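Local structure of NAD-dependent aldehyde dehydrogenase (Burkholderia multivorans, 5UJU) at residues V203-G208 with R553-Q558; G208-C213 with N233-K238; G242-L247 with V268-T273; K291-T296 with A312-E317. The protein probably catalyses the NAD-dependent oxidation of aldehydes to carboxylic acids. One frame throughout, in Å; residues are numbered along the deposited sequence.

All four contacts reach one mixed sheet, and contacts 2 to 4 trace its parallel core, with strands in the order 268-270, 234-238, 191-211, 290-296 and 313-317. Contact 2 is central: its centre is about 9 Å from those of contacts 3 and 4, which are themselves about 17 Å apart. Val237 N bonds Thr269 O towards contact 3, and Leu209 N bonds Leu292 O towards contact 4. Contact 1 shares Gly208 with contact 2 and reaches contact 4 through the Arg553-Asp294 salt bridge (NH1 to OD2, 2.7 Å). Bound imidazole, probably from crystallisation, comes about 5 Å from the side chain of Leu211 and about 4 Å from that of Phe295.

Contact 1 of 4, residues V203-G208 with R553-Q558; sequences VPRGTG and RFRVVQ
Arg205 and Arg555 run side by side and point the same way, with guanidinium planes 21° apart. It is methylene CD of Arg555 that covers one face of the Arg205 guanidinium, 3.3 Å above its plane and towards the rim; the closest charged approach is Arg205 NH2 to Arg555 NE, 3.7 Å. Two bends, at chi2 (-78°) and chi3 (72°), curl the Arg555 chain back until NE donates to the carbonyl O of Phe554 at 2.6 Å. Further along the strand, Val203 CG2 meets Val557 CG2 at 3.8 Å. The backbones form an antiparallel hydrogen-bonded pair, Val203 N to Arg555 O and Arg555 N to Val203 O, both 2.7 Å, while Arg205 N makes a weak bond to Arg553 O.

Acceptors outside the two segments probably ease the proximity of the two cations. Asn552 OD1 takes Arg205 NH2, Gly535 O of the second subunit takes Arg205 NH1, and Asp546 of the second subunit makes a salt bridge with Arg555. Strand 554-562 thus pairs with strand 191-211 at Val203 and Pro204, just before its break, and bonds to the other chain as well, consistent with the protruding strands through which aldehyde dehydrogenases oligomerise.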
loop_
_atom_site.group_PDB
_atom_site.type_symbol
_atom_site.label_atom_id
_atom_site.label_comp_id
_atom_site.label_asym_id
_atom_site.label_seq_id
_atom_site.Cartn_x
_atom_site.Cartn_y
_atom_site.Cartn_z
ATOM N N VAL A 203 -14.239 -3.530 5.491
ATOM C CA VAL A 203 -14.952 -2.665 4.563
ATOM C C VAL A 203 -14.155 -2.552 3.266
ATOM O O VAL A 203 -12.985 -2.151 3.289
ATOM C CB VAL A 203 -15.203 -1.276 5.174
ATOM C CG1 VAL A 203 -15.957 -0.388 4.196
ATOM C CG2 VAL A 203 -16.005 -1.415 6.485
ATOM N N PRO A 204 -14.721 -2.933 2.121
ATOM C CA PRO A 204 -14.047 -2.698 0.842
ATOM C C PRO A 204 -13.889 -1.212 0.586
ATOM O O PRO A 204 -14.570 -0.381 1.186
ATOM C CB PRO A 204 -14.995 -3.326 -0.185
ATOM C CG PRO A 204 -15.884 -4.210 0.622
ATOM C CD PRO A 204 -16.029 -3.573 1.942
ATOM N N ARG A 205 -12.948 -0.878 -0.310
ATOM C CA ARG A 205 -12.781 0.518 -0.706
ATOM C C ARG A 205 -13.984 1.031 -1.498
ATOM O O ARG A 205 -14.423 2.169 -1.307
ATOM C CB ARG A 205 -11.491 0.673 -1.515
ATOM C CG ARG A 205 -10.253 0.520 -0.657
ATOM C CD ARG A 205 -10.077 1.719 0.257
ATOM N NE ARG A 205 -8.719 1.756 0.785
ATOM C CZ ARG A 205 -8.130 2.837 1.281
ATOM N NH1 ARG A 205 -8.790 3.993 1.329
ATOM N NH2 ARG A 205 -6.870 2.757 1.711
ATOM N N GLY A 206 -14.515 0.223 -2.409
ATOM C CA GLY A 206 -15.595 0.696 -3.249
ATOM C C GLY A 206 -15.585 0.048 -4.614
ATOM O O GLY A 206 -15.608 -1.182 -4.722
ATOM N N THR A 207 -15.561 0.858 -5.666
ATOM C CA THR A 207 -15.528 0.339 -7.023
ATOM C C THR A 207 -14.109 0.408 -7.570
ATOM O O THR A 207 -13.484 1.475 -7.575
ATOM C CB THR A 207 -16.495 1.106 -7.920
ATOM O OG1 THR A 207 -17.830 0.890 -7.449
ATOM C CG2 THR A 207 -16.398 0.624 -9.363
ATOM N N GLY A 208 -13.618 -0.725 -8.049
ATOM C CA GLY A 208 -12.322 -0.795 -8.694
ATOM C C GLY A 208 -12.488 -0.760 -10.202
ATOM O O GLY A 208 -13.544 -1.118 -10.735
ATOM N N ARG A 553 -6.640 -2.737 -0.267
ATOM C CA ARG A 553 -7.900 -2.768 -1.015
ATOM C C ARG A 553 -9.122 -2.934 -0.124
ATOM O O ARG A 553 -10.253 -2.853 -0.624
ATOM C CB ARG A 553 -7.867 -3.890 -2.064
ATOM C CG ARG A 553 -6.645 -3.797 -3.026
ATOM C CD ARG A 553 -6.726 -4.858 -4.127
ATOM N NE ARG A 553 -5.523 -4.855 -4.960
ATOM C CZ ARG A 553 -5.464 -4.423 -6.219
ATOM N NH1 ARG A 553 -6.547 -3.956 -6.841
ATOM N NH2 ARG A 553 -4.298 -4.457 -6.864
ATOM N N PHE A 554 -8.925 -3.162 1.169
ATOM C CA PHE A 554 -9.997 -3.167 2.158
ATOM C C PHE A 554 -9.520 -2.315 3.320
ATOM O O PHE A 554 -8.318 -2.038 3.455
ATOM C CB PHE A 554 -10.328 -4.593 2.660
ATOM C CG PHE A 554 -9.185 -5.232 3.398
ATOM C CD1 PHE A 554 -9.097 -5.146 4.785
ATOM C CD2 PHE A 554 -8.162 -5.858 2.703
ATOM C CE1 PHE A 554 -8.023 -5.703 5.466
ATOM C CE2 PHE A 554 -7.078 -6.409 3.380
ATOM C CZ PHE A 554 -7.008 -6.335 4.759
ATOM N N ARG A 555 -10.468 -1.884 4.149
ATOM C CA ARG A 555 -10.162 -1.201 5.394
ATOM C C ARG A 555 -10.913 -1.906 6.517
ATOM O O ARG A 555 -11.734 -2.796 6.274
ATOM C CB ARG A 555 -10.514 0.295 5.323
ATOM C CG ARG A 555 -9.847 1.088 4.181
ATOM C CD ARG A 555 -8.374 1.460 4.468
ATOM N NE ARG A 555 -7.500 0.290 4.403
ATOM C CZ ARG A 555 -6.407 0.125 5.138
ATOM N NH1 ARG A 555 -6.040 1.060 5.999
ATOM N NH2 ARG A 555 -5.690 -0.991 5.022
ATOM N N VAL A 556 -10.588 -1.544 7.757
ATOM C CA VAL A 556 -11.220 -2.113 8.950
ATOM C C VAL A 556 -11.863 -0.976 9.734
ATOM O O VAL A 556 -11.172 -0.031 10.142
ATOM C CB VAL A 556 -10.213 -2.878 9.823
ATOM C CG1 VAL A 556 -10.909 -3.562 10.986
ATOM C CG2 VAL A 556 -9.463 -3.907 8.985
ATOM N N VAL A 557 -13.178 -1.063 9.939
ATOM C CA VAL A 557 -13.930 -0.103 10.746
ATOM C C VAL A 557 -14.313 -0.798 12.047
ATOM O O VAL A 557 -15.034 -1.805 12.043
ATOM C CB VAL A 557 -15.176 0.422 10.011
ATOM C CG1 VAL A 557 -16.068 1.222 10.981
ATOM C CG2 VAL A 557 -14.780 1.301 8.823
ATOM N N GLN A 558 -13.830 -0.278 13.163
ATOM C CA GLN A 558 -14.074 -0.942 14.429
ATOM C C GLN A 558 -15.126 -0.216 15.247
ATOM O O GLN A 558 -15.467 0.944 14.996
ATOM C CB GLN A 558 -12.799 -1.040 15.245
ATOM C CG GLN A 558 -12.357 0.278 15.815
ATOM C CD GLN A 558 -11.161 0.109 16.726
ATOM O OE1 GLN A 558 -10.083 -0.339 16.289
ATOM N NE2 GLN A 558 -11.345 0.428 18.004
#

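Contact 2 of 4, residues G208-C213 with N233-K238; sequences GLVLGC and NTVIVK
Leu211 CG is anti to its carbonyl carbon, beside the backbone N (chi1 -64°), and the Lys238 chain is bent twice, at chi2 and chi3 (-67°), which folds it over the leucine instead of letting it run straight out from the strand. Branch CD2 of Leu211 touches Lys238 at two points: CB, at 3.8 Å, is there from the strand pairing, whereas CE, at 3.9 Å, is brought in by the bends. The same folding carries NZ back towards the first strand, where a water accepts from Lys238 NZ (2.8 Å) and donates to Gly212 O (2.7 Å). NZ also has a charged partner in Asp277, so the ammonium is held by a salt bridge as well as by the water. On the other face of the sheet a valine pair touches: Val210 CG2, set beside its backbone N, reaches Val235 CG1 at 3.7 Å.

Five backbone hydrogen bonds, from Gly208 N to Thr234 O (2.7 Å) through to Gly212 N to Lys238 O (2.7 Å), fix the parallel pairing; the axes of the strand segments cross at -21°. Gly208 pairs with Val235 and Leu211 with Lys238. Helix 217-230 connects the two strands as a beta-alpha-beta unit and packs Leu225 on Val210 and Val235. Strand 290-296 continues the sheet beyond 208-211, and strand 268-270 continues it beyond 234-238.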
loop_
_atom_site.group_PDB
_atom_site.type_symbol
_atom_site.label_atom_id
_atom_site.label_comp_id
_atom_site.label_asym_id
_atom_site.label_seq_id
_atom_site.Cartn_x
_atom_site.Cartn_y
_atom_site.Cartn_z
ATOM N N GLY A 208 -13.618 -0.725 -8.049
ATOM C CA GLY A 208 -12.322 -0.795 -8.694
ATOM C C GLY A 208 -12.488 -0.760 -10.202
ATOM O O GLY A 208 -13.544 -1.118 -10.735
ATOM N N LEU A 209 -11.445 -0.279 -10.879
ATOM C CA LEU A 209 -11.399 -0.190 -12.330
ATOM C C LEU A 209 -10.243 -1.055 -12.828
ATOM O O LEU A 209 -9.124 -0.961 -12.307
ATOM C CB LEU A 209 -11.243 1.275 -12.770
ATOM C CG LEU A 209 -10.953 1.573 -14.242
ATOM C CD1 LEU A 209 -12.148 1.167 -15.102
ATOM C CD2 LEU A 209 -10.559 3.064 -14.492
ATOM N N VAL A 210 -10.518 -1.924 -13.801
ATOM C CA VAL A 210 -9.494 -2.760 -14.425
ATOM C C VAL A 210 -9.332 -2.290 -15.863
ATOM O O VAL A 210 -10.277 -2.366 -16.657
ATOM C CB VAL A 210 -9.834 -4.258 -14.354
ATOM C CG1 VAL A 210 -8.797 -5.072 -15.129
ATOM C CG2 VAL A 210 -9.857 -4.725 -12.903
ATOM N N LEU A 211 -8.140 -1.784 -16.184
ATOM C CA LEU A 211 -7.829 -1.233 -17.502
ATOM C C LEU A 211 -6.984 -2.253 -18.246
ATOM O O LEU A 211 -5.828 -2.508 -17.873
ATOM C CB LEU A 211 -7.104 0.109 -17.389
ATOM C CG LEU A 211 -7.914 1.232 -16.737
ATOM C CD1 LEU A 211 -7.091 2.500 -16.559
ATOM C CD2 LEU A 211 -9.128 1.523 -17.621
ATOM N N GLY A 212 -7.564 -2.830 -19.297
ATOM C CA GLY A 212 -7.009 -4.026 -19.883
ATOM C C GLY A 212 -5.893 -3.742 -20.867
ATOM O O GLY A 212 -5.712 -2.611 -21.339
ATOM N N CYS A 213 -5.155 -4.815 -21.156
ATOM C CA CYS A 213 -3.962 -4.841 -21.998
ATOM C C CYS A 213 -4.248 -5.600 -23.299
ATOM O O CYS A 213 -5.068 -6.525 -23.329
ATOM C CB CYS A 213 -2.811 -5.497 -21.218
ATOM S SG CYS A 213 -1.521 -6.295 -22.183
ATOM N N ASN A 233 -14.696 -5.548 -3.203
ATOM C CA ASN A 233 -14.985 -4.403 -4.039
ATOM C C ASN A 233 -15.854 -4.819 -5.216
ATOM O O ASN A 233 -15.906 -5.990 -5.589
ATOM C CB ASN A 233 -13.670 -3.783 -4.543
ATOM C CG ASN A 233 -12.817 -3.275 -3.415
ATOM O OD1 ASN A 233 -13.044 -2.183 -2.924
ATOM N ND2 ASN A 233 -11.857 -4.085 -2.962
ATOM N N THR A 234 -16.526 -3.839 -5.813
ATOM C CA THR A 234 -17.133 -4.029 -7.122
ATOM C C THR A 234 -16.116 -3.609 -8.187
ATOM O O THR A 234 -15.177 -2.866 -7.903
ATOM C CB THR A 234 -18.423 -3.215 -7.256
ATOM O OG1 THR A 234 -18.162 -1.851 -6.909
ATOM C CG2 THR A 234 -19.545 -3.774 -6.336
ATOM N N VAL A 235 -16.295 -4.104 -9.417
ATOM C CA VAL A 235 -15.281 -3.948 -10.462
ATOM C C VAL A 235 -15.932 -3.557 -11.784
ATOM O O VAL A 235 -16.885 -4.203 -12.226
ATOM C CB VAL A 235 -14.465 -5.243 -10.652
ATOM C CG1 VAL A 235 -13.301 -5.001 -11.586
ATOM C CG2 VAL A 235 -13.972 -5.771 -9.314
ATOM N N ILE A 236 -15.379 -2.542 -12.441
ATOM C CA ILE A 236 -15.679 -2.234 -13.838
ATOM C C ILE A 236 -14.464 -2.666 -14.648
ATOM O O ILE A 236 -13.339 -2.208 -14.383
ATOM C CB ILE A 236 -15.984 -0.740 -14.055
ATOM C CG1 ILE A 236 -17.236 -0.304 -13.262
ATOM C CG2 ILE A 236 -16.147 -0.436 -15.536
ATOM C CD1 ILE A 236 -17.426 1.206 -13.193
ATOM N N VAL A 237 -14.670 -3.589 -15.584
ATOM C CA VAL A 237 -13.590 -4.111 -16.419
ATOM C C VAL A 237 -13.638 -3.388 -17.754
ATOM O O VAL A 237 -14.631 -3.492 -18.488
ATOM C CB VAL A 237 -13.705 -5.630 -16.607
ATOM C CG1 VAL A 237 -12.576 -6.145 -17.487
ATOM C CG2 VAL A 237 -13.706 -6.343 -15.255
ATOM N N LYS A 238 -12.573 -2.643 -18.060
ATOM C CA LYS A 238 -12.436 -1.885 -19.301
ATOM C C LYS A 238 -11.302 -2.490 -20.114
ATOM O O LYS A 238 -10.137 -2.103 -19.937
ATOM C CB LYS A 238 -12.152 -0.407 -19.000
ATOM C CG LYS A 238 -12.568 0.567 -20.109
ATOM C CD LYS A 238 -11.780 0.421 -21.405
ATOM C CE LYS A 238 -10.307 0.817 -21.219
ATOM N NZ LYS A 238 -9.582 0.658 -22.524
HETATM O O HOH W 1 -7.073 -0.297 -21.789
#

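Contact 3 of 4, residues G242-L247 with V268-T273; sequences GAILPL and VTLLAT
Ile244 and Ala272 bring the two backbones within 6.8 Å (CA to CA), and Leu247 and Leu270 are at 8.0 Å; no hydrogen bond crosses, so this is packing of segment 242-247 on a strand and the loop after it. Ile244 carries most of the contact and uses both branches. With CG1 set beside the backbone N (chi1 -60°), CG2 is left pointing across to the strand, where it meets Ala272 CB at 4.2 Å and Leu270 CD2 at 4.3 Å. The chain extends beyond CG1 (chi2 161°), and CD1 comes 3.8 Å from the carbonyl O of Thr273. Leu270 answers with both of its methyls: while CD2 faces the isoleucine, CD1 lies 4.2 Å from the carbonyl O of Leu247, a residue of helix 245-260. Leu270 and Leu247 both rest on Pro239 as well.

Several polar groups find partners outside the two segments. Glu80 OE2 accepts from the backbone N of both Ile244 and Leu245, holding the chain there, and Asp277 accepts from Thr273 OG1. Helix 245-260 links strands 234-238 and 268-270, so the contact lies within a beta-alpha-beta unit. Between the two segments themselves, methyls meet other methyls or carbonyl oxygens, which implies that cohesion here rests on van der Waals packing and the burial of apolar groups.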
loop_
_atom_site.group_PDB
_atom_site.type_symbol
_atom_site.label_atom_id
_atom_site.label_comp_id
_atom_site.label_asym_id
_atom_site.label_seq_id
_atom_site.Cartn_x
_atom_site.Cartn_y
_atom_site.Cartn_z
ATOM N N GLY A 242 -8.637 -3.665 -28.510
ATOM C CA GLY A 242 -8.206 -4.742 -29.383
ATOM C C GLY A 242 -8.305 -6.139 -28.795
ATOM O O GLY A 242 -8.066 -7.118 -29.511
ATOM N N ALA A 243 -8.663 -6.268 -27.509
ATOM C CA ALA A 243 -8.730 -7.578 -26.851
ATOM C C ALA A 243 -9.850 -7.551 -25.813
ATOM O O ALA A 243 -9.605 -7.635 -24.611
ATOM C CB ALA A 243 -7.409 -7.962 -26.183
ATOM N N ILE A 244 -11.092 -7.436 -26.282
ATOM C CA ILE A 244 -12.250 -7.403 -25.383
ATOM C C ILE A 244 -12.749 -8.803 -25.055
ATOM O O ILE A 244 -13.005 -9.123 -23.895
ATOM C CB ILE A 244 -13.381 -6.556 -25.998
ATOM C CG1 ILE A 244 -12.916 -5.118 -26.237
ATOM C CG2 ILE A 244 -14.634 -6.594 -25.087
ATOM C CD1 ILE A 244 -13.805 -4.367 -27.238
ATOM N N LEU A 245 -12.898 -9.645 -26.073
ATOM C CA LEU A 245 -13.577 -10.930 -25.917
ATOM C C LEU A 245 -13.071 -11.762 -24.748
ATOM O O LEU A 245 -13.912 -12.307 -24.011
ATOM C CB LEU A 245 -13.493 -11.733 -27.225
ATOM C CG LEU A 245 -14.367 -13.000 -27.220
ATOM C CD1 LEU A 245 -15.838 -12.629 -26.932
ATOM C CD2 LEU A 245 -14.269 -13.815 -28.513
ATOM N N PRO A 246 -11.754 -11.921 -24.521
ATOM C CA PRO A 246 -11.324 -12.724 -23.361
ATOM C C PRO A 246 -11.850 -12.201 -22.037
ATOM O O PRO A 246 -12.182 -13.006 -21.159
ATOM C CB PRO A 246 -9.778 -12.666 -23.433
ATOM C CG PRO A 246 -9.484 -12.407 -24.861
ATOM C CD PRO A 246 -10.596 -11.514 -25.349
ATOM N N LEU A 247 -11.916 -10.876 -21.854
ATOM C CA LEU A 247 -12.453 -10.346 -20.612
ATOM C C LEU A 247 -13.977 -10.294 -20.613
ATOM O O LEU A 247 -14.582 -10.351 -19.544
ATOM C CB LEU A 247 -11.878 -8.962 -20.335
ATOM C CG LEU A 247 -10.400 -9.074 -19.929
ATOM C CD1 LEU A 247 -9.737 -7.710 -19.993
ATOM C CD2 LEU A 247 -10.258 -9.698 -18.526
ATOM N N VAL A 268 -19.790 -7.007 -11.068
ATOM C CA VAL A 268 -18.802 -6.960 -12.153
ATOM C C VAL A 268 -19.499 -6.563 -13.450
ATOM O O VAL A 268 -20.453 -7.230 -13.874
ATOM C CB VAL A 268 -18.077 -8.304 -12.330
ATOM C CG1 VAL A 268 -17.107 -8.228 -13.509
ATOM C CG2 VAL A 268 -17.348 -8.675 -11.052
ATOM N N THR A 269 -19.011 -5.495 -14.094
ATOM C CA THR A 269 -19.552 -5.038 -15.371
ATOM C C THR A 269 -18.433 -4.883 -16.395
ATOM O O THR A 269 -17.246 -4.837 -16.054
ATOM C CB THR A 269 -20.310 -3.706 -15.241
ATOM O OG1 THR A 269 -19.477 -2.731 -14.608
ATOM C CG2 THR A 269 -21.597 -3.895 -14.420
ATOM N N LEU A 270 -18.827 -4.794 -17.662
ATOM C CA LEU A 270 -17.892 -4.732 -18.779
ATOM C C LEU A 270 -18.109 -3.430 -19.533
ATOM O O LEU A 270 -19.202 -3.191 -20.055
ATOM C CB LEU A 270 -18.092 -5.917 -19.727
ATOM C CG LEU A 270 -17.141 -5.887 -20.921
ATOM C CD1 LEU A 270 -15.787 -6.494 -20.515
ATOM C CD2 LEU A 270 -17.740 -6.587 -22.154
ATOM N N LEU A 271 -17.076 -2.604 -19.612
ATOM C CA LEU A 271 -17.146 -1.351 -20.354
ATOM C C LEU A 271 -16.332 -1.547 -21.639
ATOM O O LEU A 271 -15.132 -1.260 -21.686
ATOM C CB LEU A 271 -16.623 -0.180 -19.504
ATOM C CG LEU A 271 -16.611 1.209 -20.178
ATOM C CD1 LEU A 271 -18.010 1.612 -20.533
ATOM C CD2 LEU A 271 -15.964 2.279 -19.305
ATOM N N ALA A 272 -16.988 -2.056 -22.677
ATOM C CA ALA A 272 -16.348 -2.205 -23.975
ATOM C C ALA A 272 -16.310 -0.855 -24.668
ATOM O O ALA A 272 -17.226 -0.042 -24.510
ATOM C CB ALA A 272 -17.096 -3.214 -24.838
ATOM N N THR A 273 -15.237 -0.607 -25.421
ATOM C CA THR A 273 -15.058 0.678 -26.080
ATOM C C THR A 273 -14.529 0.477 -27.496
ATOM O O THR A 273 -14.055 -0.602 -27.876
ATOM C CB THR A 273 -14.095 1.587 -25.293
ATOM O OG1 THR A 273 -12.804 0.964 -25.210
ATOM C CG2 THR A 273 -14.599 1.816 -23.886
#

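Contact 4 of 4, residues K291-T296 with A312-E317; sequences KLIDFT and AQVYTE
Asp294 and Tyr315 lie side by side on one face of the sheet, carboxylate and ring planes only 10° apart. OD1 of Asp294 is 3.4 Å from Tyr315 CB, and at the ring edge, near its plane, sits Ile293 O, 3.5 Å from Tyr315 CD2. Arg553 ties the pair together: its guanidinium makes a cation-pi contact with the Tyr315 ring and a salt bridge with Asp294 OD2, probably stabilising the buried carboxylate as an anion. Tyr315 OH donates to a lone pair of Gln313 OE1 in the carbonyl plane, at 2.9 Å, consistent with the modelled turn of the amide; Asn552 O takes NE2. Leu292 CD2 lies alongside that amide in a tight modelled contact.

On the opposite face, the Phe295 ring meets Thr316 CG2 obliquely, 4.2 Å from CD1, while Ile293 CG1 rests 4.0 Å from Ala312 CB. Leu305 of helix 299-308 covers Phe295 and Val314 there.

Five backbone bonds, including Tyr315 N to Ile293 O at 2.8 Å, set the register from Leu292-Gln313 to Thr296-Glu317, and the strand axes lie 4.7 Å apart at 10°. With its helix between them, this parallel pair is the beta-alpha-beta unit at one edge of the five parallel strands of the Rossmann-like sheet of aldehyde dehydrogenases.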
loop_
_atom_site.group_PDB
_atom_site.type_symbol
_atom_site.label_atom_id
_atom_site.label_comp_id
_atom_site.label_asym_id
_atom_site.label_seq_id
_atom_site.Cartn_x
_atom_site.Cartn_y
_atom_site.Cartn_z
ATOM N N LYS A 291 -12.206 3.903 -6.676
ATOM C CA LYS A 291 -11.290 3.918 -5.543
ATOM C C LYS A 291 -10.037 3.093 -5.771
ATOM O O LYS A 291 -9.060 3.264 -5.031
ATOM C CB LYS A 291 -11.988 3.388 -4.279
ATOM C CG LYS A 291 -13.204 4.199 -3.865
ATOM C CD LYS A 291 -12.781 5.597 -3.509
ATOM C CE LYS A 291 -13.914 6.327 -2.824
ATOM N NZ LYS A 291 -13.573 7.759 -2.673
ATOM N N LEU A 292 -10.060 2.190 -6.742
ATOM C CA LEU A 292 -8.928 1.339 -7.075
ATOM C C LEU A 292 -8.793 1.323 -8.592
ATOM O O LEU A 292 -9.803 1.303 -9.303
ATOM C CB LEU A 292 -9.121 -0.091 -6.541
ATOM C CG LEU A 292 -9.520 -0.297 -5.067
ATOM C CD1 LEU A 292 -9.789 -1.734 -4.720
ATOM C CD2 LEU A 292 -8.430 0.210 -4.167
ATOM N N ILE A 293 -7.559 1.351 -9.090
ATOM C CA ILE A 293 -7.304 1.233 -10.528
ATOM C C ILE A 293 -6.141 0.273 -10.725
ATOM O O ILE A 293 -5.080 0.461 -10.118
ATOM C CB ILE A 293 -6.973 2.593 -11.177
ATOM C CG1 ILE A 293 -8.110 3.602 -10.974
ATOM C CG2 ILE A 293 -6.615 2.411 -12.684
ATOM C CD1 ILE A 293 -7.784 5.011 -11.492
ATOM N N ASP A 294 -6.334 -0.746 -11.566
ATOM C CA ASP A 294 -5.262 -1.647 -11.992
ATOM C C ASP A 294 -5.057 -1.488 -13.492
ATOM O O ASP A 294 -5.984 -1.716 -14.276
ATOM C CB ASP A 294 -5.577 -3.110 -11.643
ATOM C CG ASP A 294 -5.461 -3.396 -10.144
ATOM O OD1 ASP A 294 -4.393 -3.854 -9.675
ATOM O OD2 ASP A 294 -6.428 -3.125 -9.414
ATOM N N PHE A 295 -3.840 -1.105 -13.889
ATOM C CA PHE A 295 -3.560 -0.715 -15.264
ATOM C C PHE A 295 -2.346 -1.454 -15.806
ATOM O O PHE A 295 -1.318 -1.558 -15.125
ATOM C CB PHE A 295 -3.333 0.797 -15.346
ATOM C CG PHE A 295 -2.687 1.260 -16.637
ATOM C CD1 PHE A 295 -1.304 1.331 -16.757
ATOM C CD2 PHE A 295 -3.465 1.651 -17.716
ATOM C CE1 PHE A 295 -0.710 1.778 -17.936
ATOM C CE2 PHE A 295 -2.882 2.100 -18.897
ATOM C CZ PHE A 295 -1.500 2.166 -19.007
ATOM N N THR A 296 -2.458 -1.918 -17.055
ATOM C CA THR A 296 -1.325 -2.427 -17.826
ATOM C C THR A 296 -1.246 -1.676 -19.148
ATOM O O THR A 296 -2.233 -1.627 -19.889
ATOM C CB THR A 296 -1.456 -3.931 -18.107
ATOM O OG1 THR A 296 -1.571 -4.650 -16.880
ATOM C CG2 THR A 296 -0.227 -4.433 -18.856
ATOM N N ALA A 312 -7.798 7.450 -5.976
ATOM C CA ALA A 312 -7.752 6.003 -6.066
ATOM C C ALA A 312 -6.374 5.494 -5.670
ATOM O O ALA A 312 -5.383 6.230 -5.712
ATOM C CB ALA A 312 -8.081 5.530 -7.483
ATOM N N GLN A 313 -6.335 4.224 -5.273
ATOM C CA GLN A 313 -5.093 3.458 -5.214
ATOM C C GLN A 313 -4.814 2.905 -6.600
ATOM O O GLN A 313 -5.648 2.182 -7.156
ATOM C CB GLN A 313 -5.217 2.299 -4.245
ATOM C CG GLN A 313 -5.448 2.688 -2.852
ATOM C CD GLN A 313 -6.091 1.550 -2.125
ATOM O OE1 GLN A 313 -5.828 0.381 -2.417
ATOM N NE2 GLN A 313 -6.993 1.869 -1.231
ATOM N N VAL A 314 -3.661 3.252 -7.167
ATOM C CA VAL A 314 -3.331 2.944 -8.552
ATOM C C VAL A 314 -2.196 1.924 -8.591
ATOM O O VAL A 314 -1.131 2.146 -7.999
ATOM C CB VAL A 314 -2.961 4.218 -9.325
ATOM C CG1 VAL A 314 -2.701 3.897 -10.788
ATOM C CG2 VAL A 314 -4.080 5.228 -9.204
ATOM N N TYR A 315 -2.428 0.813 -9.288
ATOM C CA TYR A 315 -1.437 -0.235 -9.501
ATOM C C TYR A 315 -1.146 -0.313 -10.987
ATOM O O TYR A 315 -2.070 -0.460 -11.789
ATOM C CB TYR A 315 -1.949 -1.579 -8.991
ATOM C CG TYR A 315 -2.473 -1.498 -7.574
ATOM C CD1 TYR A 315 -1.628 -1.729 -6.493
ATOM C CD2 TYR A 315 -3.806 -1.186 -7.317
ATOM C CE1 TYR A 315 -2.081 -1.659 -5.197
ATOM C CE2 TYR A 315 -4.279 -1.101 -6.016
ATOM C CZ TYR A 315 -3.407 -1.335 -4.958
ATOM O OH TYR A 315 -3.844 -1.273 -3.661
ATOM N N THR A 316 0.130 -0.198 -11.361
ATOM C CA THR A 316 0.473 -0.047 -12.767
ATOM C C THR A 316 1.526 -1.063 -13.170
ATOM O O THR A 316 2.407 -1.410 -12.370
ATOM C CB THR A 316 0.999 1.362 -13.098
ATOM O OG1 THR A 316 2.143 1.657 -12.279
ATOM C CG2 THR A 316 -0.081 2.431 -12.883
ATOM N N GLU A 317 1.386 -1.543 -14.411
ATOM C CA GLU A 317 2.412 -2.251 -15.178
ATOM C C GLU A 317 2.697 -1.413 -16.414
ATOM O O GLU A 317 1.786 -1.161 -17.211
ATOM C CB GLU A 317 1.952 -3.643 -15.608
ATOM C CG GLU A 317 1.557 -4.598 -14.500
ATOM C CD GLU A 317 2.759 -5.332 -13.948
ATOM O OE1 GLU A 317 3.774 -5.411 -14.674
ATOM O OE2 GLU A 317 2.685 -5.850 -12.813
#